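Local atomic coordinates of ABC transporter substrate-binding protein (Rhizobium radiobacter, PDB entry 6TFX), a protein that binds mannopinic acid as a periplasmic solute-binding protein, consistent with a part in importing mannityl-opines through an ABC transporter. Residues E246-N251 and L457-G462; H254-K259 and R375-P380; H273-A278 and A351-G356; G329-M334 and G357-L362. All blocks are in the same frame, centred on the assembly; numbering follows the deposited sequence. Where two conformers were deposited one is given.

Interaction 1. Residues E246-N251 and L457-G462; sequences EPAELN and LTENLG. With N72 ((2~{R})-2-[[(3~{R},4~{R},5~{S})-3,4,5,6-tetrakis(oxidanyl)-2-oxidanylidene-hexyl]amino]pentanedioic acid), chain C.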
# COMPACT_ATOMS: atom_id res chain seq x y z
N GLU A 246 3.97 -0.77 11.24
CA GLU A 246 2.67 -1.26 10.81
C GLU A 246 2.16 -0.37 9.66
O GLU A 246 2.61 0.77 9.51
CB GLU A 246 1.68 -1.17 11.98
CG GLU A 246 1.95 -2.21 13.05
CD GLU A 246 1.13 -2.08 14.32
OE1 GLU A 246 -0.05 -1.66 14.23
OE2 GLU A 246 1.67 -2.41 15.40
N PRO A 247 1.21 -0.85 8.83
CA PRO A 247 0.59 -2.17 8.90
C PRO A 247 1.48 -3.23 8.22
O PRO A 247 2.32 -2.92 7.36
CB PRO A 247 -0.72 -1.99 8.12
CG PRO A 247 -0.45 -0.91 7.14
CD PRO A 247 0.62 -0.02 7.75
N ALA A 248 1.27 -4.47 8.60
CA ALA A 248 1.95 -5.57 7.94
C ALA A 248 1.33 -5.75 6.55
O ALA A 248 0.10 -5.69 6.39
CB ALA A 248 1.78 -6.83 8.75
N GLU A 249 2.19 -5.92 5.54
CA GLU A 249 1.69 -6.11 4.18
C GLU A 249 1.59 -7.61 3.90
O GLU A 249 2.57 -8.33 4.13
CB GLU A 249 2.67 -5.47 3.18
CG GLU A 249 2.76 -3.97 3.34
CD GLU A 249 3.71 -3.37 2.32
OE1 GLU A 249 4.94 -3.43 2.54
OE2 GLU A 249 3.22 -2.87 1.29
N LEU A 250 0.42 -8.08 3.46
CA LEU A 250 0.25 -9.51 3.19
C LEU A 250 0.65 -9.83 1.77
O LEU A 250 0.14 -9.19 0.83
CB LEU A 250 -1.22 -9.93 3.39
CG LEU A 250 -1.64 -11.36 3.00
CD1 LEU A 250 -0.87 -12.42 3.77
CD2 LEU A 250 -3.13 -11.55 3.20
N ASN A 251 1.48 -10.88 1.61
CA ASN A 251 1.93 -11.37 0.32
C ASN A 251 1.07 -12.57 -0.05
O ASN A 251 0.89 -13.46 0.79
CB ASN A 251 3.38 -11.83 0.41
CG ASN A 251 4.27 -10.76 1.00
OD1 ASN A 251 4.79 -10.88 2.13
ND2 ASN A 251 4.40 -9.67 0.27
N LEU A 457 0.66 -16.10 1.86
CA LEU A 457 2.00 -16.45 2.30
C LEU A 457 2.16 -15.79 3.65
O LEU A 457 1.35 -16.05 4.54
CB LEU A 457 3.04 -16.00 1.26
CG LEU A 457 2.76 -16.49 -0.17
CD1 LEU A 457 3.73 -15.94 -1.11
CD2 LEU A 457 2.74 -17.99 -0.24
N THR A 458 3.16 -14.95 3.81
CA THR A 458 3.38 -14.25 5.07
C THR A 458 2.93 -12.79 4.91
O THR A 458 2.82 -12.30 3.78
CB THR A 458 4.89 -14.24 5.37
OG1 THR A 458 5.58 -13.79 4.18
CG2 THR A 458 5.40 -15.61 5.81
N GLU A 459 2.76 -12.09 6.05
CA GLU A 459 2.59 -10.64 6.06
C GLU A 459 3.85 -10.13 6.76
O GLU A 459 4.37 -10.83 7.66
CB GLU A 459 1.29 -10.16 6.75
CG GLU A 459 1.19 -10.51 8.22
CD GLU A 459 -0.16 -10.21 8.85
OE1 GLU A 459 -1.08 -9.76 8.12
OE2 GLU A 459 -0.32 -10.47 10.06
N ASN A 460 4.37 -8.97 6.34
CA ASN A 460 5.58 -8.45 6.98
C ASN A 460 5.42 -6.97 7.36
O ASN A 460 4.92 -6.15 6.58
CB ASN A 460 6.80 -8.57 6.05
CG ASN A 460 6.48 -8.40 4.57
OD1 ASN A 460 6.12 -7.30 4.08
ND2 ASN A 460 6.55 -9.49 3.87
N LEU A 461 5.91 -6.62 8.55
CA LEU A 461 5.94 -5.22 8.94
C LEU A 461 7.03 -4.54 8.08
O LEU A 461 7.93 -5.24 7.58
CB LEU A 461 6.37 -5.12 10.42
CG LEU A 461 5.38 -5.70 11.40
CD1 LEU A 461 5.99 -5.76 12.80
CD2 LEU A 461 4.11 -4.87 11.43
N GLY A 462 6.95 -3.22 7.93
CA GLY A 462 7.99 -2.49 7.21
C GLY A 462 9.21 -2.44 8.12
O GLY A 462 9.07 -2.36 9.33
OAB N72 C . 9.01 -9.65 1.15
CAF N72 C . 7.74 -9.11 0.70
CAG N72 C . 7.78 -7.73 -0.03
OAC N72 C . 8.97 -7.03 0.16
CAH N72 C . 6.45 -6.99 0.14
OAM N72 C . 5.51 -7.36 1.08
CAI N72 C . 6.09 -5.53 0.33
OAD N72 C . 7.10 -4.85 1.04
CAJ N72 C . 5.57 -4.89 -0.94
OAE N72 C . 5.05 -5.64 -1.81
CAK N72 C . 5.73 -3.37 -1.18
N N72 C . 4.46 -2.69 -1.14
CA N72 C . 3.90 -2.05 -2.27
C N72 C . 4.51 -2.33 -3.62
O N72 C . 4.25 -3.20 -4.54
CB N72 C . 2.38 -2.11 -2.20
CG N72 C . 1.56 -1.99 -3.49
CD N72 C . 0.17 -1.39 -3.27
OE1 N72 C . -0.06 -0.55 -2.34
OE2 N72 C . -0.75 -1.72 -4.04
OXT N72 C . 5.36 -1.43 -3.71
O HOH W 1 6.11 -4.26 4.79

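Interaction 2. Residues H254-K259 and R375-P380; sequences HINITK and RKDLSP. With EDO (1,2-ethanediol), chain D.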
# COMPACT_ATOMS: atom_id res chain seq x y z
N HIS A 254 -1.63 -14.66 -6.32
CA HIS A 254 -2.95 -14.51 -6.94
C HIS A 254 -2.88 -15.31 -8.22
O HIS A 254 -2.04 -15.00 -9.08
CB HIS A 254 -3.23 -13.05 -7.27
CG HIS A 254 -3.32 -12.21 -6.04
ND1 HIS A 254 -4.52 -12.05 -5.37
CD2 HIS A 254 -2.34 -11.53 -5.39
CE1 HIS A 254 -4.24 -11.28 -4.32
NE2 HIS A 254 -2.95 -10.93 -4.28
N ILE A 255 -3.72 -16.32 -8.36
CA ILE A 255 -3.66 -17.22 -9.54
C ILE A 255 -4.76 -16.83 -10.51
O ILE A 255 -5.93 -16.83 -10.11
CB ILE A 255 -3.83 -18.71 -9.11
CG1 ILE A 255 -2.73 -19.15 -8.09
CG2 ILE A 255 -3.87 -19.63 -10.35
CD1 ILE A 255 -3.18 -20.52 -7.36
N ASN A 256 -4.42 -16.61 -11.79
CA ASN A 256 -5.46 -16.29 -12.77
C ASN A 256 -6.21 -17.59 -13.04
O ASN A 256 -5.72 -18.45 -13.78
CB ASN A 256 -4.88 -15.68 -14.05
CG ASN A 256 -5.96 -15.25 -15.00
OD1 ASN A 256 -7.07 -15.77 -14.99
ND2 ASN A 256 -5.64 -14.31 -15.86
N ILE A 257 -7.42 -17.70 -12.44
CA ILE A 257 -8.23 -18.93 -12.53
C ILE A 257 -8.83 -19.18 -13.92
O ILE A 257 -9.45 -20.23 -14.12
CB ILE A 257 -9.32 -18.94 -11.44
CG1 ILE A 257 -10.37 -17.83 -11.71
CG2 ILE A 257 -8.66 -18.81 -10.02
CD1 ILE A 257 -11.61 -17.88 -10.80
N THR A 258 -8.68 -18.23 -14.87
CA THR A 258 -9.28 -18.43 -16.19
C THR A 258 -8.26 -19.01 -17.18
O THR A 258 -8.64 -19.32 -18.30
CB THR A 258 -9.84 -17.10 -16.74
OG1 THR A 258 -8.76 -16.23 -17.05
CG2 THR A 258 -10.80 -16.42 -15.78
N LYS A 259 -6.97 -19.07 -16.80
CA LYS A 259 -5.94 -19.50 -17.74
C LYS A 259 -5.44 -20.91 -17.46
O LYS A 259 -4.85 -21.16 -16.40
CB LYS A 259 -4.72 -18.53 -17.72
CG LYS A 259 -5.02 -17.13 -18.25
CD LYS A 259 -3.76 -16.23 -18.18
CE LYS A 259 -4.03 -14.89 -18.81
NZ LYS A 259 -2.86 -13.97 -18.68
N ARG A 375 -0.91 -5.41 -14.46
CA ARG A 375 -2.19 -4.73 -14.68
C ARG A 375 -2.64 -4.81 -16.16
O ARG A 375 -3.68 -4.28 -16.52
CB ARG A 375 -2.12 -3.29 -14.17
CG ARG A 375 -2.17 -3.27 -12.64
CD ARG A 375 -1.93 -1.87 -12.11
NE ARG A 375 -2.12 -1.76 -10.67
CZ ARG A 375 -1.24 -2.14 -9.76
NH1 ARG A 375 -0.12 -2.78 -10.14
NH2 ARG A 375 -1.46 -1.93 -8.46
N LYS A 376 -1.82 -5.48 -17.01
CA LYS A 376 -2.14 -5.76 -18.41
C LYS A 376 -2.43 -7.28 -18.54
O LYS A 376 -2.55 -7.80 -19.67
CB LYS A 376 -1.00 -5.34 -19.34
CG LYS A 376 -0.88 -3.84 -19.50
CD LYS A 376 0.26 -3.51 -20.46
CE LYS A 376 0.40 -2.04 -20.73
NZ LYS A 376 1.65 -1.73 -21.47
N ASP A 377 -2.51 -8.00 -17.39
CA ASP A 377 -2.84 -9.44 -17.32
C ASP A 377 -1.74 -10.27 -17.98
O ASP A 377 -2.02 -11.31 -18.60
CB ASP A 377 -4.19 -9.70 -18.01
CG ASP A 377 -5.23 -10.38 -17.18
OD1 ASP A 377 -4.89 -10.85 -16.06
OD2 ASP A 377 -6.40 -10.46 -17.64
N LEU A 378 -0.49 -9.83 -17.83
CA LEU A 378 0.62 -10.50 -18.51
C LEU A 378 1.24 -11.64 -17.72
O LEU A 378 2.08 -12.35 -18.28
CB LEU A 378 1.69 -9.50 -18.95
CG LEU A 378 1.24 -8.49 -20.02
CD1 LEU A 378 2.28 -7.43 -20.27
CD2 LEU A 378 0.89 -9.18 -21.35
N SER A 379 0.84 -11.84 -16.45
CA SER A 379 1.43 -12.95 -15.67
C SER A 379 0.32 -13.93 -15.24
O SER A 379 -0.73 -13.48 -14.75
CB SER A 379 2.15 -12.42 -14.43
OG SER A 379 2.95 -13.44 -13.84
N PRO A 380 0.55 -15.26 -15.34
CA PRO A 380 -0.49 -16.24 -14.94
C PRO A 380 -0.70 -16.32 -13.44
O PRO A 380 -1.74 -16.81 -12.97
CB PRO A 380 0.04 -17.57 -15.47
CG PRO A 380 1.52 -17.40 -15.52
CD PRO A 380 1.73 -15.95 -15.93
C1 EDO D . -8.62 -16.90 -21.08
O1 EDO D . -8.27 -18.27 -21.02
C2 EDO D . -7.34 -16.05 -21.09
O2 EDO D . -7.64 -14.71 -21.44
O HOH W 2 -3.00 -18.79 -14.54
O HOH W 3 -3.17 -13.07 -16.02
O HOH W 4 -7.20 -13.24 -18.08

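Interaction 3. Residues H273-A278 and A351-G356; sequences HTVNAA and AQVAEG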
# COMPACT_ATOMS: atom_id res chain seq x y z
N HIS A 273 -0.88 -26.80 -1.74
CA HIS A 273 -0.34 -27.87 -0.86
C HIS A 273 1.21 -27.95 -0.88
O HIS A 273 1.78 -28.73 -0.10
CB HIS A 273 -0.94 -29.25 -1.20
CG HIS A 273 -2.35 -29.42 -0.74
ND1 HIS A 273 -2.69 -29.38 0.60
CD2 HIS A 273 -3.47 -29.70 -1.46
CE1 HIS A 273 -4.00 -29.59 0.66
NE2 HIS A 273 -4.51 -29.79 -0.55
N THR A 274 1.89 -27.20 -1.78
CA THR A 274 3.34 -27.28 -1.76
C THR A 274 4.00 -25.91 -1.42
O THR A 274 5.20 -25.74 -1.63
CB THR A 274 3.88 -27.95 -3.03
OG1 THR A 274 5.30 -28.16 -2.86
CG2 THR A 274 3.55 -27.18 -4.31
N VAL A 275 3.20 -24.96 -0.87
CA VAL A 275 3.77 -23.73 -0.34
C VAL A 275 3.73 -23.90 1.18
O VAL A 275 2.84 -24.58 1.72
CB VAL A 275 3.08 -22.41 -0.80
CG1 VAL A 275 3.13 -22.25 -2.31
CG2 VAL A 275 1.65 -22.33 -0.29
N ASN A 276 4.68 -23.28 1.87
CA ASN A 276 4.71 -23.42 3.31
C ASN A 276 4.98 -22.06 3.94
O ASN A 276 6.12 -21.70 4.19
CB ASN A 276 5.72 -24.48 3.73
CG ASN A 276 5.54 -24.91 5.16
OD1 ASN A 276 5.13 -24.13 6.03
ND2 ASN A 276 5.84 -26.17 5.44
N ALA A 277 3.91 -21.32 4.20
CA ALA A 277 4.05 -19.97 4.75
C ALA A 277 4.70 -19.98 6.13
O ALA A 277 5.54 -19.11 6.43
CB ALA A 277 2.68 -19.30 4.80
N ALA A 278 4.34 -20.98 6.98
CA ALA A 278 4.94 -21.04 8.34
C ALA A 278 6.46 -21.17 8.29
O ALA A 278 7.17 -20.52 9.08
CB ALA A 278 4.33 -22.18 9.15
N ALA A 351 11.72 -22.48 -4.73
CA ALA A 351 12.34 -23.67 -4.12
C ALA A 351 11.28 -24.57 -3.47
O ALA A 351 11.34 -25.81 -3.60
CB ALA A 351 13.38 -23.25 -3.09
N GLN A 352 10.29 -23.97 -2.78
CA GLN A 352 9.27 -24.77 -2.11
C GLN A 352 8.40 -25.56 -3.06
O GLN A 352 8.10 -26.73 -2.79
CB GLN A 352 8.35 -23.91 -1.24
CG GLN A 352 9.03 -23.31 -0.01
CD GLN A 352 7.99 -22.64 0.87
OE1 GLN A 352 6.89 -22.24 0.42
NE2 GLN A 352 8.30 -22.49 2.15
N VAL A 353 7.93 -24.91 -4.14
CA VAL A 353 6.92 -25.55 -5.00
C VAL A 353 7.50 -26.67 -5.87
O VAL A 353 6.74 -27.50 -6.38
CB VAL A 353 6.07 -24.54 -5.80
CG1 VAL A 353 5.40 -23.54 -4.86
CG2 VAL A 353 6.87 -23.84 -6.89
N ALA A 354 8.83 -26.73 -6.00
CA ALA A 354 9.46 -27.84 -6.72
C ALA A 354 9.16 -29.18 -6.03
O ALA A 354 9.07 -30.21 -6.69
CB ALA A 354 10.96 -27.63 -6.76
N GLU A 355 8.99 -29.16 -4.70
CA GLU A 355 8.70 -30.39 -3.95
C GLU A 355 7.38 -31.05 -4.39
O GLU A 355 7.31 -32.28 -4.44
CB GLU A 355 8.69 -30.08 -2.44
CG GLU A 355 9.10 -31.26 -1.60
CD GLU A 355 10.50 -31.80 -1.86
OE1 GLU A 355 11.45 -30.99 -2.00
OE2 GLU A 355 10.64 -33.04 -1.93
N GLY A 356 6.39 -30.23 -4.73
CA GLY A 356 5.07 -30.70 -5.15
C GLY A 356 4.89 -30.85 -6.64
O GLY A 356 3.78 -31.14 -7.08

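Interaction 4. Residues G329-M334 and G357-L362; sequences GVTVTM and GFTLNL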
# COMPACT_ATOMS: atom_id res chain seq x y z
N GLY A 329 4.68 -33.24 -13.70
CA GLY A 329 4.63 -31.91 -13.09
C GLY A 329 4.17 -30.81 -14.04
O GLY A 329 3.87 -31.07 -15.22
N VAL A 330 4.15 -29.58 -13.52
CA VAL A 330 3.72 -28.37 -14.22
C VAL A 330 4.87 -27.37 -14.25
O VAL A 330 5.56 -27.18 -13.24
CB VAL A 330 2.47 -27.75 -13.50
CG1 VAL A 330 2.15 -26.34 -14.00
CG2 VAL A 330 1.24 -28.64 -13.67
N THR A 331 5.05 -26.70 -15.40
CA THR A 331 6.03 -25.63 -15.49
C THR A 331 5.25 -24.35 -15.72
O THR A 331 4.24 -24.36 -16.43
CB THR A 331 7.04 -25.89 -16.62
OG1 THR A 331 6.34 -25.90 -17.88
CG2 THR A 331 7.77 -27.22 -16.42
N VAL A 332 5.71 -23.25 -15.13
CA VAL A 332 5.00 -21.98 -15.31
C VAL A 332 6.01 -20.84 -15.23
O VAL A 332 6.95 -20.90 -14.44
CB VAL A 332 3.85 -21.84 -14.24
CG1 VAL A 332 4.30 -22.19 -12.83
CG2 VAL A 332 3.15 -20.48 -14.29
N THR A 333 5.82 -19.81 -16.05
CA THR A 333 6.66 -18.60 -16.03
C THR A 333 5.82 -17.50 -15.38
O THR A 333 4.70 -17.24 -15.81
CB THR A 333 7.10 -18.20 -17.43
OG1 THR A 333 8.03 -19.17 -17.95
CG2 THR A 333 7.73 -16.80 -17.48
N MET A 334 6.38 -16.84 -14.37
CA MET A 334 5.74 -15.73 -13.69
C MET A 334 6.60 -14.49 -13.91
O MET A 334 7.82 -14.57 -13.85
CB MET A 334 5.77 -15.97 -12.19
CG MET A 334 4.61 -16.73 -11.69
SD MET A 334 4.98 -17.06 -9.96
CE MET A 334 4.75 -15.45 -9.25
N GLY A 357 5.96 -30.64 -7.39
CA GLY A 357 5.92 -30.85 -8.84
C GLY A 357 5.82 -29.62 -9.72
O GLY A 357 5.56 -29.78 -10.92
N PHE A 358 6.06 -28.41 -9.16
CA PHE A 358 6.01 -27.19 -9.98
C PHE A 358 7.38 -26.66 -10.23
O PHE A 358 8.13 -26.44 -9.28
CB PHE A 358 5.18 -26.09 -9.29
CG PHE A 358 3.71 -26.41 -9.21
CD1 PHE A 358 3.21 -27.16 -8.15
CD2 PHE A 358 2.81 -25.94 -10.17
CE1 PHE A 358 1.84 -27.46 -8.08
CE2 PHE A 358 1.45 -26.22 -10.08
CZ PHE A 358 0.97 -26.98 -9.04
N THR A 359 7.71 -26.38 -11.52
CA THR A 359 8.97 -25.74 -11.81
C THR A 359 8.61 -24.32 -12.19
O THR A 359 8.06 -24.08 -13.27
CB THR A 359 9.73 -26.42 -12.96
OG1 THR A 359 9.91 -27.79 -12.63
CG2 THR A 359 11.08 -25.76 -13.19
N LEU A 360 8.87 -23.40 -11.29
CA LEU A 360 8.56 -21.99 -11.50
C LEU A 360 9.75 -21.29 -12.14
O LEU A 360 10.89 -21.46 -11.69
CB LEU A 360 8.22 -21.40 -10.11
CG LEU A 360 7.72 -20.00 -10.01
CD1 LEU A 360 6.50 -19.77 -10.91
CD2 LEU A 360 7.40 -19.67 -8.55
N ASN A 361 9.50 -20.61 -13.25
CA ASN A 361 10.51 -19.81 -13.95
C ASN A 361 10.15 -18.35 -13.62
O ASN A 361 9.01 -17.93 -13.82
CB ASN A 361 10.44 -20.05 -15.47
CG ASN A 361 11.28 -19.09 -16.29
OD1 ASN A 361 10.79 -18.45 -17.25
ND2 ASN A 361 12.55 -18.96 -15.95
N LEU A 362 11.11 -17.60 -13.08
CA LEU A 362 10.87 -16.22 -12.69
C LEU A 362 11.46 -15.28 -13.72
O LEU A 362 12.67 -15.36 -13.99
CB LEU A 362 11.48 -15.96 -11.30
CG LEU A 362 10.96 -16.87 -10.18
CD1 LEU A 362 11.73 -16.63 -8.90
CD2 LEU A 362 9.48 -16.66 -9.95

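Interaction 1. Residues E246-N251 and L457-G462
Glu249 and Asn460 form an antiparallel hydrogen-bonded pair, the axes of strands 248-251 and 457-462 approaching to 4.1 Å with N-to-C directions 153° apart, while Leu250 and Glu459 make the adjoining non-hydrogen-bonded pair. In this family 5 solute-binding protein, the two strands belong to the mixed sheet of one lobe, and their Glu249 and Asn460 side chains rise from it into the ligand pocket. The chain of Glu249 is extended beyond CG (chi2 -179°), which carries its carboxylate to the middle of the opine. There the two oxygens divide the work: OE2 accepts from the N72 amine N at 2.7 Å, and OE1 from the hydroxyl OAD at 3.0 Å. If the amine is protonated, the first bond would gain from opposite charge. A water lies within hydrogen-bonding distance of both Glu249 OE1 and Asn460 O and can link them. On the other face Ala248 CB rests on Glu459 CG at 3.8 Å, and the carboxylate beyond turns away to Ser298. Where the chain turns the corner before the strand, Leu461 CD2 lies alongside Glu246 CG. Arg284, Tyr384, His367 and His371 also hold the opine. Asn460 CG sits between its own backbone N and carbonyl carbon (chi1 34°), and from there OD1 takes the hydrogen of the ligand hydroxyl OAM at 3.1 Å.

Interaction 2. Residues H254-K259 and R375-P380
Asn256 N donates to Pro380 O over 2.9 Å in a nearly straight bond (169° at the hydrogen), and Lys259 NZ reaches Asp377 O at 2.8 Å; these two bonds are the direct polar links between the loops. The lysine gets there in a fully extended chain, so that the ammonium lands on a backbone oxygen while the Asp377 carboxylate stays beyond salt-bridge range. Waters link the Asn256 amide to that carboxylate, their planes only 17° apart. One water accepts from both Asn256 ND2 and Lys259 NZ and lies within donating distance of Asp377 OD1 and Ser379 O. A second runs from Asn256 ND2 to Asp377 OD2, each leg 2.9 Å, and a third lies between the backbone oxygens of Asn256 and Pro380. What sets the asparagine in place is an Asx turn within a type I beta turn spanning Asn256 to Lys259. Its CG stands opposite the backbone N (chi1 -176°), which brings OD1 round to accept from Thr258 N at 2.9 Å and Thr258 OG1 at 2.7 Å, both approaching from the same face of the amide. With OD1 taken up inside the turn, ND2 is directed to the waters. The turn follows strand 240-255, and its partner 375-380 is the loop between helix 367-374 and strand 381-386. Further out, His417 hydrogen-bonds Asp377 OD1, and Ser379 OG meets Ile381 O and Val335 N. Just before the turn, His254 pairs with Val382, and its ring meets that of Phe399.

Interaction 3. Residues H273-A278 and A351-G356
The carboxamide of Gln352 turns both its polar atoms to the backbone of Asn276 and makes two bonds there: OE1 accepts from Asn276 N at 2.8 Å, and NE2 donates to Asn276 O at 3.1 Å. The two differ in approach. Asn276 O lies close to the amide plane of Gln352, whereas Asn276 N comes in above that plane, 48° out of it. Asn276 CB packs against NE2 at 3.6 Å, and Val275 CA lies near OE1. An extended chain beyond CG (chi2 -173°) lets the glutamine span from its helix to the neighbouring backbone. Gripped at both ends, the amide has its rotation fixed. Asn276 is the N-cap of helix 277-284, and Gln352 bonds the main chain of this residue, whose own OD1 is used on Gln279 N. The contact thus joins the start of that helix to the C-terminal part of helix 340-353. Deeper in, Thr274 points its hydroxyl into that part of the chain, where OG1 makes a weak hydrogen bond to Gln352 O at 3.1 Å. Its methyl CG2 lies over Val353 CA at 3.8 Å, while CB sits close against Gly356 CA, where Gly356 has no side chain to intervene. Val275 and Val353 run side by side, CG1 to CG1 at 3.6 Å. Pro314 and Ser317 of helix 314-323 touch Thr274 as well.

Interaction 4. Residues G329-M334 and G357-L362
Val330 settles against the Phe358 ring in an oblique approach, its CB and CG1 (chi1 168°) both near CD2 and CE2, with CB to CD2 at 3.8 Å. Further along this face, the branched end of Leu360 fits the notch between Val332 and Met334: its CD1 meets Val332 CG1 at 3.8 Å on one flank and, on the other, Met334 CG at 3.7 Å. The bent end of Met334 (chi3 72°) hooks back over Leu360, whose CD2 is 3.8 Å from the Met334 sulfur SD. Together these side chains form one apolar surface, covered by Phe262, Leu321 and Pro380. Strands 330-334 and 358-362 run in exact register as the two parallel strands of a beta-alpha-beta unit, connected by helix 340-353, and five regular backbone bonds join them, beginning with Val330 N to Gly357 O at 3.0 Å. At that end Gly329 CA nestles within 3.2 Å of Gly357 O, a fit that leaves no room for a CB. Gly357 itself is the C-prime residue of the Schellman motif closing the helix. The opposite face, with Thr331, Thr333, Thr359 and Asn361, is exposed. Here Thr333 OG1 donates in plane to a lone pair of Asn361 OD1 at 2.9 Å.

Overall arrangement
Interaction 1 is the most deeply buried contact and the one that meets the opine; the other three lie further out and are only partly buried. Interactions 1 and 2 share strand 240-255, yet differ in chemistry: paired strands with ligand-facing polar groups in one, direct and water-mediated bonds between loops in the other. Interactions 3 and 4 share the beta-alpha-beta unit, one joining the C-terminal part of helix 340-353 to the start of helix 277-284 and the other pairing the flanking strands, and they meet where Thr274 packs on Phe358. Pro380 of interaction 2 packs on Val332 of interaction 4, and Ala277 touches Leu457 and Thr458, linking interaction 3 to interaction 1.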